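Local coordinates for protein neuroglobin (Symsagittifera roscoffensis, PDB 4B4Y) that probably binds oxygen reversibly at a haem iron, as a neuroglobin of the globin family linked to nervous-system evolution, at residues L36-F39 with M40-P44; L121-V124 with V125-V128. One frame throughout, in Å; residues are numbered along the deposited sequence.

Contact 1 (L36-F39 with M40-P44). With HEM (protoporphyrin IX containing Fe), chain B.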
loop_
_atom_site.group_PDB
_atom_site.type_symbol
_atom_site.label_atom_id
_atom_site.label_comp_id
_atom_site.label_asym_id
_atom_site.label_seq_id
_atom_site.Cartn_x
_atom_site.Cartn_y
_atom_site.Cartn_z
ATOM N N LEU A 36 14.876 -0.440 -7.581
ATOM C CA LEU A 36 13.618 0.292 -7.475
ATOM C C LEU A 36 13.877 1.815 -7.801
ATOM O O LEU A 36 13.020 2.485 -8.395
ATOM C CB LEU A 36 13.086 0.130 -5.998
ATOM C CG LEU A 36 11.713 0.775 -5.654
ATOM C CD1 LEU A 36 10.672 0.238 -6.572
ATOM C CD2 LEU A 36 11.307 0.507 -4.098
ATOM N N GLN A 37 15.026 2.338 -7.365
ATOM C CA GLN A 37 15.367 3.712 -7.619
ATOM C C GLN A 37 15.542 3.948 -9.160
ATOM O O GLN A 37 14.986 4.908 -9.724
ATOM C CB GLN A 37 16.678 4.093 -6.902
ATOM C CG GLN A 37 17.005 5.569 -7.195
ATOM C CD GLN A 37 18.406 5.996 -6.693
ATOM O OE1 GLN A 37 18.894 5.510 -5.631
ATOM N NE2 GLN A 37 19.058 6.938 -7.451
ATOM N N GLN A 38 16.230 3.046 -9.845
ATOM C CA GLN A 38 16.421 3.236 -11.299
ATOM C C GLN A 38 15.044 3.085 -11.954
ATOM O O GLN A 38 14.728 3.816 -12.910
ATOM C CB GLN A 38 17.353 2.149 -11.840
ATOM C CG GLN A 38 17.705 2.333 -13.382
ATOM C CD GLN A 38 18.331 1.050 -14.034
ATOM O OE1 GLN A 38 18.626 0.041 -13.322
ATOM N NE2 GLN A 38 18.518 1.081 -15.393
ATOM N N PHE A 39 14.248 2.087 -11.509
ATOM C CA PHE A 39 12.912 1.855 -12.105
ATOM C C PHE A 39 12.049 3.141 -12.032
ATOM O O PHE A 39 11.354 3.497 -13.008
ATOM C CB PHE A 39 12.210 0.759 -11.335
ATOM C CG PHE A 39 10.838 0.382 -11.850
ATOM C CD1 PHE A 39 10.624 0.050 -13.147
ATOM C CD2 PHE A 39 9.764 0.314 -10.968
ATOM C CE1 PHE A 39 9.322 -0.345 -13.599
ATOM C CE2 PHE A 39 8.509 -0.092 -11.371
ATOM C CZ PHE A 39 8.257 -0.405 -12.667
ATOM N N MET A 40 12.089 3.805 -10.881
ATOM C CA MET A 40 11.318 5.020 -10.657
ATOM C C MET A 40 11.914 6.235 -11.437
ATOM O O MET A 40 11.161 7.054 -11.884
ATOM C CB MET A 40 11.209 5.320 -9.125
ATOM C CG MET A 40 10.355 4.206 -8.360
ATOM S SD MET A 40 10.283 4.615 -6.576
ATOM C CE MET A 40 9.000 5.947 -6.620
ATOM N N GLU A 41 13.240 6.317 -11.581
ATOM C CA GLU A 41 13.864 7.324 -12.455
ATOM C C GLU A 41 13.463 7.220 -13.903
ATOM O O GLU A 41 13.119 8.251 -14.569
ATOM C CB GLU A 41 15.391 7.287 -12.298
ATOM C CG GLU A 41 15.798 7.761 -10.910
ATOM C CD GLU A 41 17.256 7.618 -10.655
ATOM O OE1 GLU A 41 17.864 6.764 -11.362
ATOM O OE2 GLU A 41 17.775 8.306 -9.703
ATOM N N GLU A 42 13.410 6.006 -14.413
ATOM C CA GLU A 42 13.161 5.802 -15.842
ATOM C C GLU A 42 11.703 5.736 -16.167
ATOM O O GLU A 42 11.285 5.983 -17.373
ATOM C CB GLU A 42 13.920 4.547 -16.361
ATOM C CG GLU A 42 15.483 4.558 -16.092
ATOM C CD GLU A 42 16.218 3.275 -16.573
ATOM O OE1 GLU A 42 15.569 2.220 -16.896
ATOM O OE2 GLU A 42 17.467 3.333 -16.743
ATOM N N ASN A 43 10.861 5.444 -15.154
ATOM C CA ASN A 43 9.390 5.299 -15.456
ATOM C C ASN A 43 8.594 6.168 -14.476
ATOM O O ASN A 43 8.131 5.687 -13.395
ATOM C CB ASN A 43 8.986 3.873 -15.308
ATOM C CG ASN A 43 9.845 2.941 -16.205
ATOM O OD1 ASN A 43 9.540 2.735 -17.385
ATOM N ND2 ASN A 43 10.941 2.412 -15.630
ATOM N N PRO A 44 8.511 7.465 -14.795
ATOM C CA PRO A 44 8.076 8.465 -13.812
ATOM C C PRO A 44 6.650 8.236 -13.445
ATOM O O PRO A 44 6.267 8.577 -12.328
ATOM C CB PRO A 44 8.219 9.812 -14.564
ATOM C CG PRO A 44 9.064 9.468 -15.809
ATOM C CD PRO A 44 9.178 8.047 -15.970
HETATM C CHA HEM B . 3.046 -4.472 -4.480
HETATM C CHB HEM B . 6.447 -7.602 -5.804
HETATM C CHC HEM B . 6.154 -5.840 -10.361
HETATM C CHD HEM B . 3.640 -2.090 -8.726
HETATM C C1A HEM B . 3.976 -5.483 -4.437
HETATM C C2A HEM B . 4.208 -6.377 -3.351
HETATM C C3A HEM B . 5.143 -7.224 -3.706
HETATM C C4A HEM B . 5.489 -6.945 -5.046
HETATM C CMA HEM B . 5.746 -8.411 -2.877
HETATM C CAA HEM B . 3.443 -6.300 -1.987
HETATM C CBA HEM B . 4.305 -5.526 -1.014
HETATM C CGA HEM B . 3.553 -5.156 0.248
HETATM O O1A HEM B . 2.812 -5.936 0.834
HETATM O O2A HEM B . 3.690 -3.999 0.697
HETATM C C1B HEM B . 6.658 -7.444 -7.191
HETATM C C2B HEM B . 7.472 -8.287 -8.053
HETATM C C3B HEM B . 7.371 -7.838 -9.293
HETATM C C4B HEM B . 6.531 -6.654 -9.266
HETATM C CMB HEM B . 8.250 -9.524 -7.528
HETATM C CAB HEM B . 8.093 -8.382 -10.543
HETATM C CBB HEM B . 7.737 -9.566 -11.051
HETATM C C1C HEM B . 5.521 -4.618 -10.286
HETATM C C2C HEM B . 5.511 -3.556 -11.311
HETATM C C3C HEM B . 4.897 -2.499 -10.820
HETATM C C4C HEM B . 4.456 -2.865 -9.506
HETATM C CMC HEM B . 6.199 -3.629 -12.699
HETATM C CAC HEM B . 4.619 -1.139 -11.569
HETATM C CBC HEM B . 4.610 -0.020 -10.836
HETATM C C1D HEM B . 3.067 -2.450 -7.520
HETATM C C2D HEM B . 1.953 -1.782 -6.827
HETATM C C3D HEM B . 1.846 -2.556 -5.572
HETATM C C4D HEM B . 2.872 -3.573 -5.531
HETATM C CMD HEM B . 1.134 -0.541 -7.194
HETATM C CAD HEM B . 0.950 -2.263 -4.371
HETATM C CBD HEM B . 2.392 -1.637 -4.375
HETATM C CGD HEM B . 2.386 -0.947 -3.146
HETATM O O1D HEM B . 3.326 -0.139 -3.005
HETATM O O2D HEM B . 1.360 -1.267 -2.453
HETATM N NA HEM B . 4.762 -5.873 -5.449
HETATM N NB HEM B . 6.112 -6.497 -7.969
HETATM N NC HEM B . 4.888 -4.147 -9.204
HETATM N ND HEM B . 3.485 -3.525 -6.742
HETATM FE FE HEM B . 4.758 -5.009 -7.310
#
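The Phe39 ring and the Asn43 amide cross at about a right angle as side chains, their planes 47° apart, with CD1 of Phe39 3.4 Å from ND2 of Asn43. The far edge of the ring is turned to the haem: vinyl carbon CAC lies in the ring plane, 3.9 Å from CZ of Phe39, while methyl CMC approaches obliquely. Where the backbone leaves the helix, ND2 of Asn43 gives a nearly straight bond of 2.9 Å to a lone pair of Phe39 O, in the carbonyl plane, and the backbone N of Asn43 adds a weak bond to that oxygen. On the side facing helix 111-127, against Thr122 and Gln123, Gln38 has CG anti to its N (chi1 -176°) and reaches along its own helix, where NE2 meets OE2 of Glu42 at 2.8 Å. The bond lies in the amide plane but comes from above the carboxylate, the two planes being 83° apart. With an alanine here, the Glu42 carboxylate would probably lose this N-H partner and a gap open against Thr122 and Gln123. Gln37 NE2 grips Glu41 OE2 similarly, at 2.9 Å, while Gln37 OE1 bonds Arg63. Inward, Leu36 CG packs on Met40 SD at 4.2 Å. These i to i+4 pairs are ordinary in helices; Asn43, leaving helical geometry, marks the end of the globin B helix, whose Phe39 lines the haem pocket.

Contact 2 (L121-V124 with V125-V128)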
loop_
_atom_site.group_PDB
_atom_site.type_symbol
_atom_site.label_atom_id
_atom_site.label_comp_id
_atom_site.label_asym_id
_atom_site.label_seq_id
_atom_site.Cartn_x
_atom_site.Cartn_y
_atom_site.Cartn_z
ATOM N N LEU A 121 18.165 -6.730 -14.423
ATOM C CA LEU A 121 19.343 -7.146 -15.241
ATOM C C LEU A 121 20.489 -6.136 -15.256
ATOM O O LEU A 121 21.647 -6.530 -15.184
ATOM C CB LEU A 121 18.901 -7.625 -16.670
ATOM C CG LEU A 121 18.640 -9.141 -16.424
ATOM C CD1 LEU A 121 17.182 -9.554 -15.856
ATOM C CD2 LEU A 121 19.063 -9.952 -17.563
ATOM N N THR A 122 20.180 -4.828 -15.283
ATOM C CA THR A 122 21.216 -3.811 -15.244
ATOM C C THR A 122 21.975 -3.797 -13.923
ATOM O O THR A 122 23.227 -3.586 -13.908
ATOM C CB THR A 122 20.619 -2.317 -15.463
ATOM O OG1 THR A 122 20.270 -2.159 -16.835
ATOM C CG2 THR A 122 21.667 -1.245 -15.077
ATOM N N GLN A 123 21.224 -3.831 -12.796
ATOM C CA GLN A 123 21.901 -3.858 -11.452
ATOM C C GLN A 123 22.590 -5.182 -11.241
ATOM O O GLN A 123 23.633 -5.167 -10.667
ATOM C CB GLN A 123 20.930 -3.559 -10.294
ATOM C CG GLN A 123 20.214 -2.211 -10.529
ATOM C CD GLN A 123 21.173 -1.042 -10.633
ATOM O OE1 GLN A 123 20.876 -0.064 -11.318
ATOM N NE2 GLN A 123 22.268 -1.101 -9.926
ATOM N N VAL A 124 22.075 -6.306 -11.780
ATOM C CA VAL A 124 22.841 -7.583 -11.714
ATOM C C VAL A 124 24.169 -7.453 -12.442
ATOM O O VAL A 124 25.250 -7.661 -11.838
ATOM C CB VAL A 124 22.039 -8.818 -12.219
ATOM C CG1 VAL A 124 22.994 -10.061 -12.288
ATOM C CG2 VAL A 124 20.852 -9.098 -11.307
ATOM N N VAL A 125 24.145 -6.903 -13.675
ATOM C CA VAL A 125 25.411 -6.679 -14.413
ATOM C C VAL A 125 26.332 -5.771 -13.645
ATOM O O VAL A 125 27.616 -5.941 -13.638
ATOM C CB VAL A 125 25.168 -6.195 -15.829
ATOM C CG1 VAL A 125 26.484 -5.628 -16.505
ATOM C CG2 VAL A 125 24.623 -7.316 -16.659
ATOM N N LYS A 126 25.757 -4.807 -12.941
ATOM C CA LYS A 126 26.704 -3.916 -12.198
ATOM C C LYS A 126 27.427 -4.662 -11.046
ATOM O O LYS A 126 28.525 -4.298 -10.724
ATOM C CB LYS A 126 26.002 -2.655 -11.588
ATOM C CG LYS A 126 25.647 -1.526 -12.720
ATOM C CD LYS A 126 24.619 -0.491 -12.127
ATOM C CE LYS A 126 24.452 0.900 -12.883
ATOM N NZ LYS A 126 23.380 1.950 -12.197
ATOM N N ARG A 127 26.777 -5.659 -10.404
ATOM C CA ARG A 127 27.360 -6.277 -9.209
ATOM C C ARG A 127 28.211 -7.504 -9.601
ATOM O O ARG A 127 29.108 -7.821 -8.882
ATOM C CB ARG A 127 26.279 -6.723 -8.193
ATOM C CG ARG A 127 25.255 -5.637 -7.719
ATOM C CD ARG A 127 25.777 -4.914 -6.593
ATOM N NE ARG A 127 24.929 -3.815 -6.065
ATOM C CZ ARG A 127 25.280 -3.139 -4.951
ATOM N NH1 ARG A 127 26.416 -3.490 -4.290
ATOM N NH2 ARG A 127 24.573 -2.095 -4.493
ATOM N N VAL A 128 27.893 -8.184 -10.699
ATOM C CA VAL A 128 28.618 -9.382 -11.138
ATOM C C VAL A 128 29.893 -8.927 -11.898
ATOM O O VAL A 128 29.884 -7.844 -12.574
ATOM C CB VAL A 128 27.714 -10.249 -12.023
ATOM C CG1 VAL A 128 28.472 -11.448 -12.658
ATOM C CG2 VAL A 128 26.519 -10.810 -11.206
HETATM O O HOH W 1 23.422 -2.711 -8.029
#
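A bend at chi2 (-60°) folds the Gln123 chain over so that its amide lies alongside Lys126, whose chain runs extended from a CG set beside its own backbone N (chi1 -75°). The two side chains point the same way: NE2 of Gln123 lies 3.3 Å from CD of Lys126, and NZ of Lys126 makes a weak bond to Gln123 OE1. The contact is therefore largely aliphatic carbon against amide. NE2 of Gln123 donates to a water at 2.7 Å, which accepts from Arg127 NE at 2.7 Å, tying the two polar chains together. Beneath them the last turn tightens: Val124 O takes Val128 N nearly along the C=O axis (2.9 Å) and Arg127 N from above the carbonyl plane (2.9 Å), an i to i+3 bond added to the i to i+4 one. Val124 CG1 and Val128 CG2 pack side by side at 3.8 Å as the backbone leaves the helix. In this strandless fold, the end of helix 111-127 is held against helix 28-42 by the salt bridge from Arg127 NH2 to Asp34, Gln123 leans on Val35, Val128 touches Asp20 of helix 11-24, and Leu121 and Val124 rest on Trp141 of helix 135-153.

Contacts 1 and 2 are the C-terminal turns of helices 28-42 and 111-127, the B and G helices of the globin fold, and their centres lie 16 Å apart. They meet through Gln38, whose OE1 packs 3.7 Å from Thr122 CG2. Contact 1 faces the haem directly, and the side chain of Leu36 comes within about 5 Å of the bound oxygen molecule, beside Phe50 and His71 of that pocket. Contact 2 stands further back, its Leu121 side chain about 11 Å from a haem, so any influence on the pocket would be indirect, by way of the packing of helix 111-127 on helix 28-42.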